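Local coordinates for protein pectate lyase (PDB 1GXM) that cleaves pectate (polygalacturonic acid) by anti-beta-elimination, this chain being the catalytic module of a longer family 10 polysaccharide lyase, at residues L179-V191 / Q237-R250. Sequence-based numbering, arbitrary orientation.
Unlike the reference sequence in segment 237-250: Gln237 (reference Arg).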
# COMPACT_ATOMS: atom_id res chain seq x y z
N LEU A 179 -5.64 -11.99 -4.08
CA LEU A 179 -6.24 -13.21 -3.59
C LEU A 179 -5.32 -14.42 -3.83
O LEU A 179 -5.19 -15.27 -2.96
CB LEU A 179 -7.59 -13.45 -4.24
CG LEU A 179 -8.67 -12.46 -3.87
CD1 LEU A 179 -9.90 -12.67 -4.75
CD2 LEU A 179 -9.03 -12.51 -2.39
N LYS A 180 -4.68 -14.47 -5.00
CA LYS A 180 -3.76 -15.56 -5.31
C LYS A 180 -2.47 -15.48 -4.49
O LYS A 180 -1.86 -16.49 -4.18
CB LYS A 180 -3.44 -15.57 -6.80
CG LYS A 180 -4.53 -16.18 -7.62
CD LYS A 180 -4.22 -16.05 -9.08
CE LYS A 180 -5.20 -16.86 -9.91
NZ LYS A 180 -6.58 -16.43 -9.66
N ALA A 181 -2.08 -14.26 -4.12
CA ALA A 181 -0.82 -14.07 -3.41
C ALA A 181 -0.95 -14.31 -1.91
O ALA A 181 0.05 -14.53 -1.23
CB ALA A 181 -0.29 -12.69 -3.66
N GLN A 182 -2.16 -14.22 -1.39
CA GLN A 182 -2.39 -14.33 0.03
C GLN A 182 -1.80 -15.64 0.51
O GLN A 182 -2.06 -16.70 -0.05
CB GLN A 182 -3.86 -14.22 0.35
CG GLN A 182 -4.15 -14.04 1.85
CD GLN A 182 -5.62 -13.74 2.11
OE1 GLN A 182 -6.45 -13.80 1.19
NE2 GLN A 182 -5.94 -13.40 3.34
N TRP A 183 -0.99 -15.57 1.55
CA TRP A 183 -0.17 -16.69 1.96
C TRP A 183 -0.95 -17.72 2.76
O TRP A 183 -1.64 -17.39 3.71
CB TRP A 183 1.00 -16.19 2.79
CG TRP A 183 1.89 -17.27 3.25
CD1 TRP A 183 2.00 -17.73 4.51
CD2 TRP A 183 2.82 -18.01 2.46
NE1 TRP A 183 2.93 -18.74 4.57
CE2 TRP A 183 3.47 -18.91 3.32
CE3 TRP A 183 3.21 -17.97 1.11
CZ2 TRP A 183 4.46 -19.79 2.88
CZ3 TRP A 183 4.18 -18.85 0.68
CH2 TRP A 183 4.79 -19.75 1.56
N LYS A 184 -0.80 -18.97 2.35
CA LYS A 184 -1.41 -20.09 3.05
C LYS A 184 -0.32 -20.69 3.89
O LYS A 184 0.66 -21.26 3.41
CB LYS A 184 -1.98 -21.10 2.07
CG LYS A 184 -3.20 -20.59 1.34
CD LYS A 184 -3.61 -21.40 0.09
CE LYS A 184 -3.20 -22.84 0.07
NZ LYS A 184 -3.26 -23.40 -1.32
N GLN A 185 -0.51 -20.50 5.18
CA GLN A 185 0.43 -20.91 6.19
C GLN A 185 -0.03 -22.25 6.69
O GLN A 185 -0.97 -22.32 7.47
CB GLN A 185 0.40 -19.89 7.31
CG GLN A 185 1.45 -20.14 8.37
CD GLN A 185 1.40 -19.05 9.38
OE1 GLN A 185 0.48 -19.04 10.21
NE2 GLN A 185 2.32 -18.10 9.29
N ASN A 186 0.61 -23.30 6.19
CA ASN A 186 0.27 -24.68 6.54
C ASN A 186 -1.22 -24.88 6.41
O ASN A 186 -1.90 -25.39 7.29
CB ASN A 186 0.78 -24.99 7.94
CG ASN A 186 2.27 -24.76 8.07
OD1 ASN A 186 3.06 -25.26 7.24
ND2 ASN A 186 2.67 -23.97 9.06
N GLY A 187 -1.73 -24.43 5.27
CA GLY A 187 -3.11 -24.63 4.92
C GLY A 187 -4.06 -23.53 5.33
O GLY A 187 -5.21 -23.59 4.94
N VAL A 188 -3.61 -22.55 6.12
CA VAL A 188 -4.47 -21.50 6.69
C VAL A 188 -4.18 -20.17 5.99
O VAL A 188 -3.05 -19.74 5.92
CB VAL A 188 -4.20 -21.33 8.18
CG1 VAL A 188 -5.03 -20.19 8.78
CG2 VAL A 188 -4.48 -22.64 8.92
N LEU A 189 -5.21 -19.51 5.49
CA LEU A 189 -5.04 -18.24 4.81
C LEU A 189 -4.62 -17.15 5.81
O LEU A 189 -5.24 -17.02 6.86
CB LEU A 189 -6.35 -17.83 4.15
CG LEU A 189 -6.32 -16.94 2.94
CD1 LEU A 189 -5.42 -17.46 1.81
CD2 LEU A 189 -7.78 -16.82 2.43
N THR A 190 -3.60 -16.37 5.47
CA THR A 190 -3.07 -15.34 6.36
C THR A 190 -3.04 -14.00 5.66
O THR A 190 -4.08 -13.45 5.41
CB THR A 190 -1.70 -15.74 6.97
OG1 THR A 190 -0.71 -15.97 5.96
CG2 THR A 190 -1.83 -17.05 7.78
N VAL A 191 -1.86 -13.48 5.37
CA VAL A 191 -1.72 -12.14 4.82
C VAL A 191 -0.68 -12.15 3.70
O VAL A 191 -0.58 -13.14 2.97
CB VAL A 191 -1.47 -11.08 5.91
CG1 VAL A 191 -2.69 -10.96 6.79
CG2 VAL A 191 -0.21 -11.35 6.72
N GLN A 237 -14.00 -14.13 2.71
CA GLN A 237 -13.15 -15.12 3.34
C GLN A 237 -11.71 -14.61 3.47
O GLN A 237 -11.08 -14.77 4.51
CB GLN A 237 -13.14 -16.40 2.52
CG GLN A 237 -12.16 -17.42 3.11
CD GLN A 237 -12.11 -18.71 2.36
OE1 GLN A 237 -12.70 -19.70 2.79
NE2 GLN A 237 -11.40 -18.73 1.24
N ALA A 238 -11.19 -14.01 2.42
CA ALA A 238 -9.82 -13.50 2.42
C ALA A 238 -9.65 -12.43 3.48
O ALA A 238 -8.66 -12.39 4.19
CB ALA A 238 -9.45 -12.93 1.05
N VAL A 239 -10.59 -11.50 3.53
CA VAL A 239 -10.51 -10.41 4.46
C VAL A 239 -10.65 -10.93 5.88
O VAL A 239 -9.89 -10.56 6.74
CB VAL A 239 -11.56 -9.34 4.19
CG1 VAL A 239 -11.55 -8.28 5.30
CG2 VAL A 239 -11.31 -8.71 2.85
N ARG A 240 -11.63 -11.77 6.12
CA ARG A 240 -11.82 -12.31 7.46
C ARG A 240 -10.58 -13.07 7.89
O ARG A 240 -10.18 -12.99 9.05
CB ARG A 240 -13.03 -13.22 7.53
CG ARG A 240 -14.32 -12.48 7.51
CD ARG A 240 -15.50 -13.43 7.57
NE ARG A 240 -16.78 -12.76 7.65
CZ ARG A 240 -17.31 -12.28 8.76
NH1 ARG A 240 -16.68 -12.39 9.92
NH2 ARG A 240 -18.50 -11.68 8.70
N ALA A 241 -9.94 -13.79 6.98
CA ALA A 241 -8.74 -14.53 7.36
C ALA A 241 -7.61 -13.57 7.68
O ALA A 241 -6.87 -13.78 8.64
CB ALA A 241 -8.30 -15.44 6.25
N GLY A 242 -7.44 -12.52 6.91
CA GLY A 242 -6.37 -11.57 7.19
C GLY A 242 -6.58 -10.82 8.50
O GLY A 242 -5.66 -10.60 9.28
N VAL A 243 -7.82 -10.44 8.75
CA VAL A 243 -8.15 -9.76 9.98
C VAL A 243 -7.96 -10.71 11.17
O VAL A 243 -7.43 -10.32 12.20
CB VAL A 243 -9.59 -9.22 9.95
CG1 VAL A 243 -10.05 -8.81 11.34
CG2 VAL A 243 -9.69 -8.08 8.95
N ALA A 244 -8.35 -11.96 11.01
CA ALA A 244 -8.16 -12.96 12.05
C ALA A 244 -6.67 -13.13 12.36
O ALA A 244 -6.28 -13.32 13.49
CB ALA A 244 -8.77 -14.26 11.67
N TRP A 245 -5.84 -13.09 11.32
CA TRP A 245 -4.41 -13.18 11.52
C TRP A 245 -3.91 -12.02 12.35
O TRP A 245 -3.17 -12.22 13.29
CB TRP A 245 -3.70 -13.27 10.17
CG TRP A 245 -2.22 -13.36 10.26
CD1 TRP A 245 -1.47 -14.47 10.41
CD2 TRP A 245 -1.32 -12.25 10.23
NE1 TRP A 245 -0.14 -14.13 10.48
CE2 TRP A 245 -0.02 -12.77 10.35
CE3 TRP A 245 -1.48 -10.88 10.09
CZ2 TRP A 245 1.10 -11.97 10.34
CZ3 TRP A 245 -0.36 -10.08 10.08
CH2 TRP A 245 0.91 -10.63 10.20
N PHE A 246 -4.34 -10.82 12.03
CA PHE A 246 -3.91 -9.65 12.78
C PHE A 246 -4.37 -9.75 14.22
O PHE A 246 -3.67 -9.32 15.14
CB PHE A 246 -4.45 -8.37 12.16
CG PHE A 246 -3.51 -7.76 11.18
CD1 PHE A 246 -2.40 -7.08 11.63
CD2 PHE A 246 -3.71 -7.88 9.82
CE1 PHE A 246 -1.52 -6.53 10.76
CE2 PHE A 246 -2.83 -7.31 8.94
CZ PHE A 246 -1.73 -6.65 9.40
N ASN A 247 -5.56 -10.31 14.40
CA ASN A 247 -6.21 -10.38 15.70
C ASN A 247 -5.90 -11.64 16.47
O ASN A 247 -6.57 -11.93 17.46
CB ASN A 247 -7.71 -10.23 15.54
CG ASN A 247 -8.41 -9.93 16.82
OD1 ASN A 247 -7.96 -9.11 17.59
ND2 ASN A 247 -9.54 -10.59 17.04
N SER A 248 -4.90 -12.39 16.04
CA SER A 248 -4.55 -13.64 16.68
C SER A 248 -3.41 -13.43 17.65
O SER A 248 -2.46 -12.74 17.35
CB SER A 248 -4.08 -14.66 15.66
OG SER A 248 -3.60 -15.84 16.28
N PRO A 249 -3.49 -14.07 18.81
CA PRO A 249 -2.40 -13.98 19.78
C PRO A 249 -1.15 -14.72 19.30
O PRO A 249 -0.10 -14.57 19.91
CB PRO A 249 -2.99 -14.64 21.03
CG PRO A 249 -4.16 -15.32 20.65
CD PRO A 249 -4.60 -14.89 19.29
N ARG A 250 -1.26 -15.50 18.24
CA ARG A 250 -0.06 -16.07 17.64
C ARG A 250 0.62 -15.06 16.71
O ARG A 250 1.69 -15.34 16.17
CB ARG A 250 -0.35 -17.36 16.90
CG ARG A 250 -1.15 -17.18 15.67
CD ARG A 250 -1.81 -18.45 15.14
NE ARG A 250 -2.30 -18.24 13.78
CZ ARG A 250 -1.54 -18.28 12.68
NH1 ARG A 250 -0.24 -18.55 12.78
NH2 ARG A 250 -2.09 -18.06 11.49
O HOH W 1 -6.12 -16.37 9.31
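A beta-hairpin following helix 161-181 packs on helix 233-246, where Leu189, Thr190 and Val191 meet Ala238, Ala241, Gly242 and Trp245. The amide of Gln182 bridges the two parts. Its NE2 gives one hydrogen to Ala238 O (3.0 Å, 168° at the hydrogen) and the other to Thr190 O. Both acceptors lie close to the amide plane, which fixes its rotation. CG is anti to the backbone N (chi1 -168°) and the chain is extended, which carries the amide to the helix. Ala238 O also accepts the helical bond from Gly242 N, on the opposite face of its carbonyl plane. Thr190 O takes a further CA-H...O contact from Gly242 CA (3.5 Å), where the backbones come closest. A type I' turn from Gln185 to Val188 joins strands 184-185 and 188-189. The module's family belongs to the six-hairpin clan, consistent with an alpha/alpha-toroid fold. Leu189 CB rests on Ala241 CB at 3.7 Å, and its CD2 lies 3.9 Å from Ala238 CA. On the helix 161-181 side, Leu179 CD2 presses tightly on Ala238 CB (3.5 Å). A water donates to both Leu189 O and Ala241 O. Val191 sets CG2 over one face of the Trp245 six-membered ring, a CH-pi contact 3.5 Å from the centroid and 7° off the normal. Its CG1 meets CE3 of the same ring. Thr190 CB and CG2 approach CD1. The indole NE1 bonds to Asn286, and Tyr281 meets the ring edge-to-face. Beyond the helix, the extended Arg250 side chain passes Gln185 in the opposite direction. Arg250 NH1 donates to Gln185 OE1 (2.7 Å), with a weak second bond from NH2. The amide and guanidinium planes are steeply inclined. Gln185 NE2 turns to Leu283 O and Asn286 OD1.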